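Beta-ketoacyl synthase (Burkholderia phymatum, PDB 4EWG) probably acts as a 3-oxoacyl-[acyl-carrier-protein] synthase, a thiolase-fold enzyme that joins acyl units to a carrier-bound malonyl group in fatty acid synthesis. Local coordinates at residues G15-L19 and A55-F60; I119-G123 and T132-S136; D295-I299 and T323-M328. All blocks are in the same frame, centred on the assembly; numbering follows the deposited sequence.

Contact 1 of 3, residues G15-L19 and A55-F60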
# COMPACT_ATOMS: atom_id res chain seq x y z
N GLY A 15 -2.09 -20.36 -6.31
CA GLY A 15 -1.94 -19.27 -7.26
C GLY A 15 -2.28 -19.63 -8.69
O GLY A 15 -2.69 -20.78 -9.00
N VAL A 16 -2.15 -18.62 -9.54
CA VAL A 16 -2.46 -18.70 -10.93
C VAL A 16 -1.13 -18.30 -11.62
O VAL A 16 -0.69 -17.19 -11.44
CB VAL A 16 -3.71 -17.75 -11.21
CG1 VAL A 16 -3.69 -17.21 -12.59
CG2 VAL A 16 -5.04 -18.48 -10.98
N THR A 17 -0.47 -19.22 -12.33
CA THR A 17 0.87 -18.94 -12.90
C THR A 17 1.04 -19.46 -14.32
O THR A 17 0.25 -20.27 -14.79
CB THR A 17 2.02 -19.60 -12.06
OG1 THR A 17 2.23 -20.95 -12.50
CG2 THR A 17 1.74 -19.57 -10.52
N ALA A 18 2.12 -19.02 -14.99
CA ALA A 18 2.37 -19.42 -16.39
C ALA A 18 2.60 -20.93 -16.50
O ALA A 18 2.44 -21.52 -17.60
CB ALA A 18 3.54 -18.65 -16.97
N LEU A 19 2.94 -21.56 -15.37
CA LEU A 19 3.20 -23.00 -15.35
C LEU A 19 2.03 -23.78 -14.81
O LEU A 19 2.11 -25.00 -14.72
CB LEU A 19 4.47 -23.33 -14.53
CG LEU A 19 5.81 -22.86 -15.08
CD1 LEU A 19 6.97 -23.57 -14.39
CD2 LEU A 19 5.90 -23.07 -16.57
N ALA A 55 6.09 -13.53 -20.56
CA ALA A 55 5.70 -14.87 -20.05
C ALA A 55 4.23 -14.84 -19.59
O ALA A 55 3.94 -14.81 -18.38
CB ALA A 55 6.60 -15.27 -18.89
N PRO A 56 3.29 -14.80 -20.54
CA PRO A 56 1.87 -14.69 -20.17
C PRO A 56 1.29 -15.95 -19.55
O PRO A 56 1.89 -17.01 -19.66
CB PRO A 56 1.18 -14.43 -21.53
CG PRO A 56 2.08 -15.13 -22.51
CD PRO A 56 3.46 -14.81 -22.01
N LEU A 57 0.15 -15.82 -18.88
CA LEU A 57 -0.63 -16.98 -18.54
C LEU A 57 -1.09 -17.59 -19.86
O LEU A 57 -1.45 -16.88 -20.76
CB LEU A 57 -1.84 -16.61 -17.68
CG LEU A 57 -1.58 -16.08 -16.29
CD1 LEU A 57 -2.93 -15.91 -15.61
CD2 LEU A 57 -0.69 -17.07 -15.54
N PRO A 58 -1.03 -18.91 -19.99
CA PRO A 58 -1.52 -19.49 -21.27
C PRO A 58 -3.00 -19.27 -21.48
O PRO A 58 -3.47 -19.30 -22.60
CB PRO A 58 -1.19 -20.98 -21.14
CG PRO A 58 -1.07 -21.24 -19.68
CD PRO A 58 -0.56 -19.95 -19.06
N GLY A 59 -3.74 -19.06 -20.40
CA GLY A 59 -5.15 -18.67 -20.47
C GLY A 59 -5.63 -18.42 -19.05
O GLY A 59 -4.89 -18.59 -18.07
N PHE A 60 -6.86 -17.96 -18.94
CA PHE A 60 -7.49 -17.78 -17.68
C PHE A 60 -8.94 -17.52 -17.99
O PHE A 60 -9.24 -16.71 -18.84
CB PHE A 60 -6.89 -16.58 -16.93
CG PHE A 60 -7.61 -16.23 -15.66
CD1 PHE A 60 -8.69 -15.35 -15.68
CD2 PHE A 60 -7.22 -16.79 -14.45
CE1 PHE A 60 -9.38 -15.06 -14.52
CE2 PHE A 60 -7.88 -16.47 -13.29
CZ PHE A 60 -8.96 -15.61 -13.32

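Contact 2 of 3, residues I119-G123 and T132-S136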
# COMPACT_ATOMS: atom_id res chain seq x y z
N ILE A 119 -7.44 2.46 -16.40
CA ILE A 119 -6.29 3.28 -16.74
C ILE A 119 -6.51 3.93 -18.11
O ILE A 119 -6.33 5.13 -18.25
CB ILE A 119 -4.96 2.51 -16.71
CG1 ILE A 119 -4.60 2.08 -15.30
CG2 ILE A 119 -3.81 3.40 -17.19
CD1 ILE A 119 -3.56 0.98 -15.25
N ARG A 120 -6.93 3.16 -19.09
CA ARG A 120 -7.30 3.69 -20.41
C ARG A 120 -8.40 4.75 -20.31
O ARG A 120 -8.33 5.81 -20.94
CB ARG A 120 -7.76 2.56 -21.36
CG ARG A 120 -7.98 3.02 -22.82
CD ARG A 120 -8.63 1.99 -23.77
NE ARG A 120 -9.56 1.21 -22.99
CZ ARG A 120 -10.79 1.61 -22.65
NH1 ARG A 120 -11.28 2.78 -23.08
NH2 ARG A 120 -11.52 0.82 -21.84
N ALA A 121 -9.43 4.45 -19.52
CA ALA A 121 -10.61 5.32 -19.42
C ALA A 121 -10.24 6.65 -18.76
O ALA A 121 -10.54 7.71 -19.28
CB ALA A 121 -11.73 4.63 -18.65
N PHE A 122 -9.60 6.58 -17.61
CA PHE A 122 -9.22 7.82 -16.90
C PHE A 122 -8.12 8.61 -17.65
O PHE A 122 -8.17 9.86 -17.71
CB PHE A 122 -8.77 7.52 -15.48
CG PHE A 122 -9.91 7.24 -14.52
CD1 PHE A 122 -10.92 8.17 -14.31
CD2 PHE A 122 -9.93 6.07 -13.77
CE1 PHE A 122 -11.94 7.91 -13.38
CE2 PHE A 122 -10.95 5.80 -12.87
CZ PHE A 122 -11.96 6.73 -12.66
N GLY A 123 -7.16 7.90 -18.23
CA GLY A 123 -6.09 8.53 -19.00
C GLY A 123 -6.64 9.29 -20.18
O GLY A 123 -6.20 10.40 -20.46
N THR A 132 -16.59 8.63 -21.80
CA THR A 132 -17.45 7.58 -22.35
C THR A 132 -17.35 6.33 -21.53
O THR A 132 -18.36 5.76 -21.15
CB THR A 132 -17.11 7.26 -23.82
OG1 THR A 132 -17.03 8.47 -24.58
CG2 THR A 132 -18.17 6.29 -24.43
N ASP A 133 -16.13 5.88 -21.25
CA ASP A 133 -15.94 4.62 -20.56
C ASP A 133 -15.56 4.77 -19.11
O ASP A 133 -15.11 3.82 -18.48
CB ASP A 133 -14.86 3.82 -21.27
CG ASP A 133 -15.22 3.50 -22.70
OD1 ASP A 133 -16.40 3.52 -23.04
OD2 ASP A 133 -14.31 3.20 -23.48
N VAL A 134 -15.71 5.97 -18.57
CA VAL A 134 -15.46 6.12 -17.13
C VAL A 134 -16.76 5.76 -16.48
O VAL A 134 -17.77 6.38 -16.76
CB VAL A 134 -15.05 7.58 -16.80
CG1 VAL A 134 -15.10 7.83 -15.30
CG2 VAL A 134 -13.68 7.87 -17.41
N THR A 135 -16.76 4.74 -15.62
CA THR A 135 -17.97 4.36 -14.84
C THR A 135 -17.74 4.43 -13.35
O THR A 135 -16.63 4.69 -12.88
CB THR A 135 -18.46 2.94 -15.17
OG1 THR A 135 -17.68 1.97 -14.45
CG2 THR A 135 -18.42 2.69 -16.69
N SER A 136 -18.78 4.14 -12.61
CA SER A 136 -18.71 4.10 -11.15
C SER A 136 -17.87 2.96 -10.61
O SER A 136 -17.58 2.94 -9.45
CB SER A 136 -20.11 4.02 -10.55
OG SER A 136 -20.72 2.79 -10.89

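Contact 3 of 3, residues D295-I299 and T323-M328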
# COMPACT_ATOMS: atom_id res chain seq x y z
N ASP A 295 21.96 -17.64 12.75
CA ASP A 295 23.19 -17.29 12.06
C ASP A 295 23.04 -17.63 10.59
O ASP A 295 22.24 -18.51 10.19
CB ASP A 295 24.40 -18.03 12.65
CG ASP A 295 24.74 -17.56 14.05
OD1 ASP A 295 24.99 -16.34 14.23
OD2 ASP A 295 24.79 -18.40 14.97
N ALA A 296 23.78 -16.91 9.78
CA ALA A 296 23.81 -17.13 8.35
C ALA A 296 23.93 -18.62 8.02
O ALA A 296 23.32 -19.11 7.06
CB ALA A 296 24.97 -16.35 7.74
N ASN A 297 24.72 -19.32 8.84
CA ASN A 297 24.99 -20.74 8.66
C ASN A 297 23.75 -21.62 8.58
O ASN A 297 23.79 -22.67 7.95
CB ASN A 297 25.84 -21.28 9.82
CG ASN A 297 27.12 -20.53 9.98
OD1 ASN A 297 27.54 -19.78 9.08
ND2 ASN A 297 27.77 -20.71 11.14
N ALA A 298 22.67 -21.19 9.23
CA ALA A 298 21.44 -21.98 9.27
C ALA A 298 20.73 -22.08 7.92
O ALA A 298 19.93 -22.98 7.73
CB ALA A 298 20.49 -21.43 10.30
N ILE A 299 21.02 -21.18 6.99
CA ILE A 299 20.24 -21.12 5.74
C ILE A 299 20.83 -22.08 4.72
O ILE A 299 21.99 -21.95 4.32
CB ILE A 299 20.23 -19.66 5.18
CG1 ILE A 299 19.72 -18.69 6.25
CG2 ILE A 299 19.37 -19.54 3.91
CD1 ILE A 299 18.30 -19.04 6.72
N THR A 323 26.61 -11.90 2.77
CA THR A 323 25.88 -12.46 3.92
C THR A 323 26.25 -13.92 4.22
O THR A 323 26.38 -14.32 5.37
CB THR A 323 24.37 -12.38 3.72
OG1 THR A 323 23.99 -11.04 3.40
CG2 THR A 323 23.61 -12.87 5.00
N PHE A 324 26.43 -14.72 3.17
CA PHE A 324 26.54 -16.16 3.36
C PHE A 324 27.88 -16.79 2.97
O PHE A 324 28.16 -17.87 3.41
CB PHE A 324 25.44 -16.83 2.60
CG PHE A 324 24.09 -16.50 3.08
CD1 PHE A 324 23.67 -16.94 4.31
CD2 PHE A 324 23.23 -15.72 2.29
CE1 PHE A 324 22.41 -16.63 4.78
CE2 PHE A 324 21.95 -15.42 2.74
CZ PHE A 324 21.54 -15.87 3.99
N GLY A 325 28.70 -16.10 2.19
CA GLY A 325 29.93 -16.71 1.63
C GLY A 325 29.63 -17.43 0.33
O GLY A 325 28.46 -17.49 -0.13
N GLU A 326 30.66 -17.99 -0.29
CA GLU A 326 30.52 -18.62 -1.62
C GLU A 326 29.71 -19.90 -1.64
O GLU A 326 29.32 -20.34 -2.69
CB GLU A 326 31.89 -18.92 -2.26
N ARG A 327 29.47 -20.49 -0.48
CA ARG A 327 28.89 -21.84 -0.43
C ARG A 327 27.40 -21.88 -0.69
O ARG A 327 26.83 -22.96 -0.85
CB ARG A 327 29.22 -22.54 0.92
CG ARG A 327 28.69 -21.85 2.21
CD ARG A 327 27.40 -22.48 2.73
NE ARG A 327 26.71 -21.62 3.70
CZ ARG A 327 25.41 -21.67 3.98
NH1 ARG A 327 24.61 -22.55 3.37
NH2 ARG A 327 24.89 -20.83 4.88
N MET A 328 26.75 -20.73 -0.72
CA MET A 328 25.27 -20.72 -0.68
C MET A 328 24.66 -21.17 -1.99
O MET A 328 24.90 -20.55 -3.05
CB MET A 328 24.75 -19.33 -0.31
CG MET A 328 23.23 -19.19 -0.35
SD MET A 328 22.38 -20.33 0.76
CE MET A 328 22.67 -19.60 2.36

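Contact 1 of 3, residues G15-L19 and A55-F60
Ala18 and Leu57 bring the two backbones together, CA to CA 4.4 Å, where residues 16-18 and 55-60 run 138° apart without a hydrogen bond between them. Residues 15-19 carry the chain off strand 8-16, a strand inside the large mixed sheet of the thiolase fold, into a turn, and residues 55-60 form the loop that follows strand 53-54. The contact is made mainly by apolar side chains: Leu57 of the loop reaches the end of the strand with both branches. Its CD1 branch meets Val16 CG1 at 3.4 Å, closer than usual for two methyl groups, and the two side chains cross at about a right angle. Its other branch, CD2, lies 3.5 Å from Ala18 N. Val16 places CG1 anti to its backbone N (chi1 151°), which aims this methyl at the loop; the same CG1 lies 4.0 Å from Phe60 CD2, oblique to the ring. Phe60 also makes an edge-to-face pair with Tyr80 of helix 76-92, and Leu57 touches that tyrosine, so this helix backs the apolar group. Leu57 N is held by Glu237 OE2. The CB of Thr17 points away from the loop, and the side chain packs on Leu347, Trp350 and Trp351 of helix 344-358. Its OG1 accepts from Leu19 N at 3.0 Å in an ST turn and is also hydrogen-bonded to Gly20 O, so the hydroxyl ties together the turn at 17-20. On the more open side of the contact, Ala18 CB sits 3.6 Å from Pro56 O, and Pro58 CD lies 3.7 Å from Ala18 O.

Contact 2 of 3, residues I119-G123 and T132-S136
Asp133 OD2 comes to the edge of the Arg120 guanidinium, while the ring of Phe122 receives Val134 CG1 obliquely, 3.7 Å from CE1. Arg120 NH1 donates to Asp133 OD2 at 3.1 Å in a single-nitrogen salt bridge. The oxygen uses its anti lone pair and stands 24° out of the guanidinium plane. The two flat groups are turned 74° against each other, and the N-H...O angle is 144°. A kink at chi3 of Arg120 brings NH1 round to the loop. This is a helix-loop-helix connection, in which the chain leaving helix 116-128 passes back along it at 132-136 before helix 138-142. Thr135 OG1 accepts from Asn137 N in the turn into that helix. Ala121 and Val134 are the nearest pair of CA atoms, at 5.4 Å; Ala121 CB lies 3.5 Å from Asp133 O and 4.0 Å from Val134 CG2. The second subunit adjoins the same helix: its Leu126 packs on Ile119 and Arg120, its Pro201 on Phe122, and its Glu127 forms a long, weak ion pair with Arg120 NH1. Phe122 also packs on Ser138 and Met142 of helix 138-142.

Contact 3 of 3, residues D295-I299 and T323-M328
Arg327 holds the carbonyl of Ile299 with both terminal nitrogens, NH1 at 2.9 Å and NH2 at 3.2 Å from Ile299 O. The oxygen lies nearly in the guanidinium plane, and the bond from NH1 is the straighter one (157° against 138°). Ala296 O, also at the edge of the guanidinium, accepts from Ile299 N in the 3-10 turn 296-298. Next to this polar grip is an apolar group. Phe324 CE1 meets Ile299 CG1 at 3.7 Å, and its ring is sandwiched within its own segment, Met328 CE toward the rim of one face and Thr323 CG2 over the centre of the other. Met328 CE also touches Ile299 CG2 at 3.6 Å. Ala296 CB points at the end of the helix and lies 3.4 Å from Thr323 O. Gly325, with positive phi, takes the chain out of helix 310-324, and the type I turn from Gly325 to Met328 sets Arg327 beside the 3-10 turn; a bend at chi2 (99°) carries its guanidinium across. The contact thus joins the end of helix 310-324 to the chain leading into strand 299-303. Thr323 and Ile299 pack on Leu289 of helix 278-291, while Ile299 and Phe324 reach Met393 of strand 391-398.

Overall arrangement
Along the chain the three contacts follow one another in series, each closing before the next opens, and none touches another. Contacts 1 and 3 both lie at strand ends of the large mixed sheet: contact 1 is at the end of strand 8-16, well inside it, and contact 3 is at the approaches to strands 299-303 and 329-331, near its edge strand 378-379. Their centres are 33 Å apart, on opposite sides of the chain's centre. Contact 2 is 27 Å from contact 1 and 50 Å from contact 3, centre to centre, on helix 116-128, which faces the second subunit. The N-terminal family region thus holds contacts 1 and 2, the C-terminal one contact 3, and contact 2 alone meets the partner chain.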